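Local atomic coordinates of decapping nuclease RAI1 (Scheffersomyces stipitis, PDB entry 5BTO), a protein that hydrolyses NAD caps, and also removes m7G-cap and triphosphate 5' ends from RNA, using a divalent metal cation, and binds and stimulates the exoribonuclease RAT1. Residues A33-I36 with D37-V41; T259-I262 with L263-N266; N266-V269 with V270-E273; F295-D298 with S299-R303. All blocks are in the same frame, centred on the assembly; numbering follows the deposited sequence.

Interaction 1: A33-I36 with D37-V41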
loop_
_atom_site.group_PDB
_atom_site.type_symbol
_atom_site.label_atom_id
_atom_site.label_comp_id
_atom_site.label_asym_id
_atom_site.label_seq_id
_atom_site.Cartn_x
_atom_site.Cartn_y
_atom_site.Cartn_z
ATOM N N ALA A 33 32.124 7.660 20.252
ATOM C CA ALA A 33 31.812 9.049 20.558
ATOM C C ALA A 33 32.522 10.016 19.627
ATOM O O ALA A 33 33.490 9.662 18.962
ATOM C CB ALA A 33 32.156 9.363 22.031
ATOM N N ARG A 34 32.011 11.239 19.561
ATOM C CA ARG A 34 32.733 12.329 18.927
ATOM C C ARG A 34 33.093 13.301 20.051
ATOM O O ARG A 34 32.234 13.656 20.857
ATOM C CB ARG A 34 31.862 13.008 17.866
ATOM C CG ARG A 34 32.583 14.072 17.040
ATOM C CD ARG A 34 31.711 14.567 15.889
ATOM N NE ARG A 34 30.623 15.422 16.352
ATOM C CZ ARG A 34 29.566 15.757 15.619
ATOM N NH1 ARG A 34 29.442 15.307 14.376
ATOM N NH2 ARG A 34 28.627 16.540 16.131
ATOM N N ASP A 35 34.359 13.699 20.135
ATOM C CA ASP A 35 34.784 14.553 21.242
ATOM C C ASP A 35 34.612 16.036 20.937
ATOM O O ASP A 35 34.100 16.409 19.879
ATOM C CB ASP A 35 36.212 14.231 21.720
ATOM C CG ASP A 35 37.282 14.572 20.694
ATOM O OD1 ASP A 35 37.020 15.376 19.774
ATOM O OD2 ASP A 35 38.406 14.039 20.823
ATOM N N ILE A 36 35.030 16.869 21.885
ATOM C CA ILE A 36 34.866 18.313 21.788
ATOM C C ILE A 36 35.612 18.885 20.587
ATOM O O ILE A 36 35.206 19.902 20.025
ATOM C CB ILE A 36 35.354 19.009 23.072
ATOM C CG1 ILE A 36 35.069 20.510 23.008
ATOM C CG2 ILE A 36 36.843 18.754 23.286
ATOM C CD1 ILE A 36 33.606 20.844 22.904
ATOM N N ASP A 37 36.699 18.225 20.198
ATOM C CA ASP A 37 37.487 18.656 19.050
ATOM C C ASP A 37 36.964 18.067 17.741
ATOM O O ASP A 37 37.504 18.338 16.673
ATOM C CB ASP A 37 38.965 18.308 19.249
ATOM C CG ASP A 37 39.631 19.176 20.304
ATOM O OD1 ASP A 37 39.274 20.369 20.401
ATOM O OD2 ASP A 37 40.510 18.667 21.035
ATOM N N GLY A 38 35.908 17.266 17.831
ATOM C CA GLY A 38 35.286 16.692 16.650
ATOM C C GLY A 38 35.941 15.402 16.192
ATOM O O GLY A 38 35.643 14.892 15.111
ATOM N N GLU A 39 36.839 14.875 17.016
ATOM C CA GLU A 39 37.511 13.616 16.715
ATOM C C GLU A 39 36.704 12.434 17.250
ATOM O O GLU A 39 36.013 12.551 18.263
ATOM C CB GLU A 39 38.914 13.608 17.323
ATOM C CG GLU A 39 39.812 14.740 16.837
ATOM C CD GLU A 39 40.308 14.536 15.416
ATOM O OE1 GLU A 39 40.269 13.390 14.924
ATOM O OE2 GLU A 39 40.745 15.525 14.791
ATOM N N PHE A 40 36.793 11.294 16.573
ATOM C CA PHE A 40 36.049 10.112 16.999
ATOM C C PHE A 40 36.825 9.243 17.985
ATOM O O PHE A 40 38.050 9.103 17.877
ATOM C CB PHE A 40 35.577 9.300 15.789
ATOM C CG PHE A 40 34.477 9.970 15.019
ATOM C CD1 PHE A 40 33.168 9.905 15.465
ATOM C CD2 PHE A 40 34.753 10.685 13.869
ATOM C CE1 PHE A 40 32.153 10.530 14.774
ATOM C CE2 PHE A 40 33.739 11.313 13.168
ATOM C CZ PHE A 40 32.439 11.235 13.620
ATOM N N VAL A 41 36.096 8.684 18.951
ATOM C CA VAL A 41 36.667 7.839 19.998
ATOM C C VAL A 41 36.028 6.457 19.919
ATOM O O VAL A 41 34.803 6.343 19.901
ATOM C CB VAL A 41 36.375 8.430 21.381
ATOM C CG1 VAL A 41 37.081 7.627 22.471
ATOM C CG2 VAL A 41 36.776 9.896 21.418
#
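Backbone hydrogen bonds tie Ala-33 to Val-41 in both directions. Ala-33 N gives to Val-41 O at 3.0 Å, and Val-41 N gives to Ala-33 O. Nearer the turn, Asp-35 N reaches Glu-39 O at 2.7 Å, and Gly-38 N closes the type I turn on Asp-35 O at 2.9 Å.

The carboxylate of Asp-35 adds side-chain bonds. With chi1 at 67°, its CG sits between the backbone N and the carbonyl carbon, which brings OD1 in over the turn. Asp-35 OD1 accepts Glu-39 N at 2.8 Å, from above the carboxylate plane, and takes a weak bond from Asp-37 N. Gly-38 has a positive phi of 86°, where a CB would press on the preceding carbonyl oxygen.

Apolar contacts lie on both faces of the strand pair. Arg-34 CG lies over one face of the Phe-40 ring, toward its rim, and Arg-34 CB is 4.0 Å from Phe-40 CE1. The guanidinium continues to Tyr-214 O and Asn-83 OD1. On the other face, Ala-33 CB meets Val-41 CB, and Val-41 also packs on helix 44-50.

Strands 27-34 and 40-41, at one border of the large mixed sheet, thus form a beta hairpin with a type I turn and G1 bulge.

Interaction 2: T259-I262 with L263-N266; sequences TTRI and LESN
Arg-261 and Glu-264 form a salt bridge where strand 254-261 runs out into the loop before helix 266-286. This is the first connection of a beta-alpha-beta unit, and an inverse gamma turn centred on Leu-263 bends the chain.

Arg-261 is the last residue of the strand. Its chain is extended from CG to NE, which carries the guanidinium alongside the loop. It grips Glu-264 side-on with two nitrogens, both on OE2. Arg-261 NH2 lies 2.9 Å from Glu-264 OE2, and Arg-261 NE lies 3.1 Å from Glu-264 OE2. The NE bond uses the anti lone pair of OE2. The two flat groups are turned 63° against each other, and both nitrogens meet OE2. Arg-261 NH2 also makes a salt bridge to Asp-298, in the neighbouring hairpin. A leucine in place of Arg-261 would probably leave the carboxylates of Glu-264 and Asp-298 close together without their shared positive charge.

Ile-262 follows. Its CG1 takes chi1 52°, which turns this branch to the Glu-264 carboxylate. Ile-262 CG1 is 3.9 Å from Glu-264 OE2, and Ile-262 CD1 is 4.0 Å from Glu-264 CD. The apolar branch therefore lies against the acid while the arginine holds it. Across the gamma turn, Glu-264 N makes a weak hydrogen bond to Ile-262 O at 3.1 Å, with an N-H...O angle of 128°.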
loop_
_atom_site.group_PDB
_atom_site.type_symbol
_atom_site.label_atom_id
_atom_site.label_comp_id
_atom_site.label_asym_id
_atom_site.label_seq_id
_atom_site.Cartn_x
_atom_site.Cartn_y
_atom_site.Cartn_z
ATOM N N THR A 259 13.535 19.653 24.858
ATOM C CA THR A 259 12.884 20.887 25.290
ATOM C C THR A 259 11.762 21.276 24.342
ATOM O O THR A 259 11.750 20.879 23.174
ATOM C CB THR A 259 13.864 22.070 25.329
ATOM O OG1 THR A 259 14.272 22.394 23.993
ATOM C CG2 THR A 259 15.078 21.743 26.178
ATOM N N THR A 260 10.827 22.072 24.845
ATOM C CA THR A 260 9.747 22.583 24.022
ATOM C C THR A 260 9.138 23.783 24.742
ATOM O O THR A 260 9.429 24.014 25.916
ATOM C CB THR A 260 8.683 21.493 23.764
ATOM O OG1 THR A 260 7.815 21.892 22.689
ATOM C CG2 THR A 260 7.871 21.224 25.026
ATOM N N ARG A 261 8.309 24.554 24.044
ATOM C CA ARG A 261 7.672 25.710 24.661
ATOM C C ARG A 261 6.586 25.257 25.634
ATOM O O ARG A 261 5.949 24.224 25.420
ATOM C CB ARG A 261 7.080 26.624 23.582
ATOM C CG ARG A 261 6.429 27.892 24.112
ATOM C CD ARG A 261 6.104 28.865 22.996
ATOM N NE ARG A 261 5.432 30.055 23.512
ATOM C CZ ARG A 261 5.168 31.138 22.786
ATOM N NH1 ARG A 261 5.532 31.187 21.512
ATOM N NH2 ARG A 261 4.546 32.175 23.336
ATOM N N ILE A 262 6.391 26.017 26.709
ATOM C CA ILE A 262 5.294 25.755 27.636
ATOM C C ILE A 262 3.966 25.647 26.899
ATOM O O ILE A 262 3.775 26.273 25.856
ATOM C CB ILE A 262 5.176 26.843 28.726
ATOM C CG1 ILE A 262 5.116 28.234 28.104
ATOM C CG2 ILE A 262 6.350 26.758 29.692
ATOM C CD1 ILE A 262 4.966 29.352 29.149
ATOM N N LEU A 263 3.064 24.841 27.453
ATOM C CA LEU A 263 1.800 24.511 26.807
ATOM C C LEU A 263 0.722 25.516 27.193
ATOM O O LEU A 263 -0.161 25.217 27.989
ATOM C CB LEU A 263 1.363 23.102 27.204
ATOM C CG LEU A 263 2.376 21.983 26.950
ATOM C CD1 LEU A 263 1.793 20.615 27.321
ATOM C CD2 LEU A 263 2.812 21.997 25.494
ATOM N N GLU A 264 0.779 26.703 26.604
ATOM C CA GLU A 264 -0.127 27.778 27.006
ATOM C C GLU A 264 -1.341 27.956 26.094
ATOM O O GLU A 264 -2.150 28.867 26.294
ATOM C CB GLU A 264 0.643 29.093 27.173
ATOM C CG GLU A 264 1.623 29.415 26.055
ATOM C CD GLU A 264 2.438 30.661 26.361
ATOM O OE1 GLU A 264 2.044 31.404 27.283
ATOM O OE2 GLU A 264 3.470 30.895 25.694
ATOM N N SER A 265 -1.471 27.090 25.097
ATOM C CA SER A 265 -2.610 27.147 24.183
ATOM C C SER A 265 -2.791 25.791 23.522
ATOM O O SER A 265 -1.888 24.959 23.558
ATOM C CB SER A 265 -2.384 28.203 23.099
ATOM O OG SER A 265 -1.336 27.806 22.223
ATOM N N ASN A 266 -3.960 25.571 22.924
ATOM C CA ASN A 266 -4.207 24.330 22.191
ATOM C C ASN A 266 -3.189 24.156 21.077
ATOM O O ASN A 266 -2.690 23.049 20.836
ATOM C CB ASN A 266 -5.630 24.304 21.627
ATOM C CG ASN A 266 -6.690 24.263 22.713
ATOM O OD1 ASN A 266 -6.474 23.703 23.786
ATOM N ND2 ASN A 266 -7.843 24.860 22.435
#

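Interaction 3: N266-V269 with V270-E273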
loop_
_atom_site.group_PDB
_atom_site.type_symbol
_atom_site.label_atom_id
_atom_site.label_comp_id
_atom_site.label_asym_id
_atom_site.label_seq_id
_atom_site.Cartn_x
_atom_site.Cartn_y
_atom_site.Cartn_z
ATOM N N ASN A 266 -3.960 25.571 22.924
ATOM C CA ASN A 266 -4.207 24.330 22.191
ATOM C C ASN A 266 -3.189 24.156 21.077
ATOM O O ASN A 266 -2.690 23.049 20.836
ATOM C CB ASN A 266 -5.630 24.304 21.627
ATOM C CG ASN A 266 -6.690 24.263 22.713
ATOM O OD1 ASN A 266 -6.474 23.703 23.786
ATOM N ND2 ASN A 266 -7.843 24.860 22.435
ATOM N N GLY A 267 -2.867 25.257 20.404
ATOM C CA GLY A 267 -1.869 25.240 19.351
ATOM C C GLY A 267 -0.514 24.727 19.804
ATOM O O GLY A 267 0.171 24.019 19.056
ATOM N N GLN A 268 -0.121 25.075 21.027
ATOM C CA GLN A 268 1.162 24.628 21.547
ATOM C C GLN A 268 1.078 23.145 21.896
ATOM O O GLN A 268 2.056 22.409 21.761
ATOM C CB GLN A 268 1.603 25.461 22.760
ATOM C CG GLN A 268 1.901 26.926 22.455
ATOM C CD GLN A 268 2.996 27.122 21.418
ATOM O OE1 GLN A 268 3.916 26.309 21.287
ATOM N NE2 GLN A 268 2.899 28.211 20.673
ATOM N N VAL A 269 -0.095 22.694 22.331
ATOM C CA VAL A 269 -0.285 21.266 22.584
ATOM C C VAL A 269 -0.122 20.503 21.271
ATOM O O VAL A 269 0.503 19.434 21.222
ATOM C CB VAL A 269 -1.647 20.970 23.219
ATOM C CG1 VAL A 269 -1.821 19.476 23.418
ATOM C CG2 VAL A 269 -1.746 21.681 24.561
ATOM N N VAL A 270 -0.670 21.072 20.202
ATOM C CA VAL A 270 -0.485 20.493 18.866
ATOM C C VAL A 270 0.987 20.351 18.506
ATOM O O VAL A 270 1.436 19.272 18.063
ATOM C CB VAL A 270 -1.168 21.354 17.795
ATOM C CG1 VAL A 270 -0.656 20.990 16.398
ATOM C CG2 VAL A 270 -2.665 21.186 17.889
ATOM N N ASN A 271 1.733 21.439 18.683
ATOM C CA ASN A 271 3.155 21.451 18.372
ATOM C C ASN A 271 3.855 20.389 19.198
ATOM O O ASN A 271 4.688 19.637 18.691
ATOM C CB ASN A 271 3.794 22.816 18.668
ATOM C CG ASN A 271 3.346 23.909 17.707
ATOM O OD1 ASN A 271 2.877 23.631 16.607
ATOM N ND2 ASN A 271 3.507 25.167 18.124
ATOM N N PHE A 272 3.510 20.324 20.480
ATOM C CA PHE A 272 4.183 19.394 21.367
ATOM C C PHE A 272 3.928 17.951 20.955
ATOM O O PHE A 272 4.840 17.108 20.984
ATOM C CB PHE A 272 3.737 19.615 22.814
ATOM C CG PHE A 272 4.402 18.697 23.803
ATOM C CD1 PHE A 272 5.767 18.467 23.745
ATOM C CD2 PHE A 272 3.664 18.070 24.786
ATOM C CE1 PHE A 272 6.380 17.614 24.654
ATOM C CE2 PHE A 272 4.276 17.222 25.709
ATOM C CZ PHE A 272 5.637 16.997 25.638
ATOM N N GLU A 273 2.688 17.654 20.579
ATOM C CA GLU A 273 2.348 16.274 20.257
ATOM C C GLU A 273 3.185 15.726 19.110
ATOM O O GLU A 273 3.607 14.566 19.151
ATOM C CB GLU A 273 0.862 16.103 19.949
ATOM C CG GLU A 273 0.483 14.636 19.809
ATOM C CD GLU A 273 -0.913 14.446 19.293
ATOM O OE1 GLU A 273 -1.118 14.638 18.075
ATOM O OE2 GLU A 273 -1.796 14.105 20.102
#
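Gln-268 and Asn-271 meet through their side-chain amides in the first turns of helix 266-286, the helix of a beta-alpha-beta unit. The two residues are three apart in sequence. The amide planes stand 76° apart, nearly perpendicular. Gln-268 is bent at chi2 (-59°), which folds its amide back toward the next turn. There Gln-268 OE1 accepts a weak hydrogen bond from Asn-271 ND2 at 3.4 Å.

Asn-271 also leans over the backbone. Asn-271 CG lies 3.5 Å from Gly-267 O, the carbonyl that accepts its own N-H. Val-270 CB lies 3.2 Å from Gly-267 O, and Val-270 CG2 lies 3.5 Å from Asn-266 O.

Phe-272 turns elsewhere. With CG opposite the backbone N (chi1 -179°), its ring leaves this surface and meets Tyr-293 and Phe-295 edge-to-face. It therefore faces the sheet, while Asn-271 is exposed. The side chain of Glu-273 leads away from residues 266-269 and stays buried, with OE2 bonded to Asn-320 ND2.

Beneath these side chains run the regular i to i+4 bonds of an alpha helix. Ser-265 OG caps its start at Gln-268 N. Val-270 N bonds Asn-266 O at 2.9 Å, and Phe-272 N bonds Gln-268 O at 2.8 Å.

Interaction 4: F295-D298 with S299-R303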
loop_
_atom_site.group_PDB
_atom_site.type_symbol
_atom_site.label_atom_id
_atom_site.label_comp_id
_atom_site.label_asym_id
_atom_site.label_seq_id
_atom_site.Cartn_x
_atom_site.Cartn_y
_atom_site.Cartn_z
ATOM N N PHE A 295 10.301 22.474 29.745
ATOM C CA PHE A 295 9.336 23.386 29.142
ATOM C C PHE A 295 9.750 24.825 29.419
ATOM O O PHE A 295 9.956 25.203 30.571
ATOM C CB PHE A 295 7.936 23.122 29.707
ATOM C CG PHE A 295 7.381 21.765 29.358
ATOM C CD1 PHE A 295 7.673 20.654 30.140
ATOM C CD2 PHE A 295 6.572 21.598 28.235
ATOM C CE1 PHE A 295 7.166 19.393 29.807
ATOM C CE2 PHE A 295 6.064 20.349 27.898
ATOM C CZ PHE A 295 6.356 19.247 28.688
ATOM N N ARG A 296 9.875 25.630 28.368
ATOM C CA ARG A 296 10.410 26.981 28.528
ATOM C C ARG A 296 9.470 28.033 27.965
ATOM O O ARG A 296 8.679 27.744 27.074
ATOM C CB ARG A 296 11.794 27.088 27.878
ATOM C CG ARG A 296 11.846 26.577 26.443
ATOM C CD ARG A 296 12.037 27.728 25.470
ATOM N NE ARG A 296 11.676 27.367 24.104
ATOM C CZ ARG A 296 10.971 28.148 23.290
ATOM N NH1 ARG A 296 10.543 29.333 23.709
ATOM N NH2 ARG A 296 10.683 27.741 22.061
ATOM N N ASP A 297 9.562 29.254 28.490
ATOM C CA ASP A 297 8.695 30.332 28.027
ATOM C C ASP A 297 9.332 31.151 26.898
ATOM O O ASP A 297 10.387 30.788 26.380
ATOM C CB ASP A 297 8.213 31.219 29.190
ATOM C CG ASP A 297 9.342 31.978 29.884
ATOM O OD1 ASP A 297 10.434 32.134 29.302
ATOM O OD2 ASP A 297 9.115 32.453 31.023
ATOM N N ASP A 298 8.670 32.237 26.506
ATOM C CA ASP A 298 9.173 33.126 25.455
ATOM C C ASP A 298 10.552 33.702 25.745
ATOM O O ASP A 298 11.329 33.966 24.827
ATOM C CB ASP A 298 8.208 34.292 25.235
ATOM C CG ASP A 298 7.085 33.945 24.296
ATOM O OD1 ASP A 298 7.355 33.787 23.086
ATOM O OD2 ASP A 298 5.934 33.840 24.769
ATOM N N SER A 299 10.842 33.932 27.020
ATOM C CA SER A 299 12.134 34.484 27.401
ATOM C C SER A 299 13.140 33.367 27.619
ATOM O O SER A 299 14.260 33.601 28.064
ATOM C CB SER A 299 12.006 35.352 28.652
ATOM O OG SER A 299 11.235 36.506 28.379
ATOM N N PHE A 300 12.720 32.149 27.295
ATOM C CA PHE A 300 13.570 30.964 27.390
ATOM C C PHE A 300 13.869 30.549 28.831
ATOM O O PHE A 300 14.803 29.783 29.078
ATOM C CB PHE A 300 14.864 31.142 26.584
ATOM C CG PHE A 300 14.665 31.092 25.091
ATOM C CD1 PHE A 300 14.592 29.875 24.428
ATOM C CD2 PHE A 300 14.563 32.259 24.351
ATOM C CE1 PHE A 300 14.415 29.821 23.059
ATOM C CE2 PHE A 300 14.387 32.214 22.978
ATOM C CZ PHE A 300 14.311 30.993 22.330
ATOM N N PHE A 301 13.076 31.046 29.777
ATOM C CA PHE A 301 13.170 30.565 31.153
ATOM C C PHE A 301 12.584 29.164 31.255
ATOM O O PHE A 301 11.503 28.888 30.735
ATOM C CB PHE A 301 12.449 31.503 32.128
ATOM C CG PHE A 301 13.171 32.792 32.372
ATOM C CD1 PHE A 301 14.360 32.812 33.086
ATOM C CD2 PHE A 301 12.666 33.985 31.890
ATOM C CE1 PHE A 301 15.034 34.001 33.312
ATOM C CE2 PHE A 301 13.332 35.175 32.109
ATOM C CZ PHE A 301 14.517 35.185 32.824
ATOM N N LEU A 302 13.311 28.278 31.924
ATOM C CA LEU A 302 12.822 26.928 32.194
ATOM C C LEU A 302 11.761 26.988 33.283
ATOM O O LEU A 302 12.051 27.381 34.416
ATOM C CB LEU A 302 13.975 26.040 32.646
ATOM C CG LEU A 302 13.643 24.589 32.970
ATOM C CD1 LEU A 302 13.165 23.857 31.715
ATOM C CD2 LEU A 302 14.876 23.913 33.531
ATOM N N ARG A 303 10.534 26.608 32.940
ATOM C CA ARG A 303 9.410 26.730 33.865
ATOM C C ARG A 303 8.969 25.392 34.448
ATOM O O ARG A 303 8.490 25.325 35.578
ATOM C CB ARG A 303 8.223 27.400 33.172
ATOM C CG ARG A 303 8.504 28.807 32.700
ATOM C CD ARG A 303 8.666 29.748 33.893
ATOM N NE ARG A 303 8.899 31.126 33.479
ATOM C CZ ARG A 303 9.136 32.127 34.322
ATOM N NH1 ARG A 303 9.177 31.903 35.631
ATOM N NH2 ARG A 303 9.336 33.354 33.860
#
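Arg-296 and Phe-300 form the close-packed side of this turn. The guanidinium lies over one face of the Phe-300 ring, toward its rim, with the planes 28° apart. Arg-296 CD is 3.5 Å from Phe-300 CD1. Arg-296 NH1 also bonds Asp-297 O at 3.0 Å, from the opposite face of that carbonyl to Phe-300 N, which closes the type I turn. Helix 169-188 covers this buried pair through Cys-178 and Ser-181.

The other side is more open. Here Asp-297 takes chi1 65°, which brings its carboxylate inward over the turn. Asp-297 OD1 accepts Phe-301 N at 2.9 Å and a weak bond from Ser-299 N. OD2 takes both NE and NH2 of the exposed Arg-303, with Arg-303 NE at 2.8 Å from Asp-297 OD2. The bridge lies in the guanidinium plane. An alanine at Asp-297 would probably leave Phe-301 N without this acceptor and Arg-303 without its anionic partner, so that its chain could swing away.

Along the strands, Arg-303 N bonds Phe-295 O at 2.8 Å, and Asp-297 N bonds Phe-301 O.

This is a beta hairpin of strands 290-296 and 302-309 with a type I turn and G1 bulge, Phe-300 taking the positive phi (71°) usually left to glycine.

Interactions 2, 3 and 4 form one cluster, while interaction 1 stands apart, its centre 34 Å from that of interaction 2. Interactions 2 and 3 share Asn-266, and their centres are 7 Å apart. Interactions 2 and 4 are joined by the salt bridge Arg-261 NH2 to Asp-298 OD2 at 2.6 Å. Phe-272 of interaction 3 meets Phe-295 of interaction 4, with Phe-272 CZ to Phe-295 CZ at 3.9 Å. Each group has a side chain near substrate-binding residues. Phe-272 lies about 7 Å from Lys-258, side chain to side chain. In interaction 1, again side chain to side chain, Phe-40 is about 7 Å from Tyr-114, and Arg-34 is about 7 Å from Glu-235.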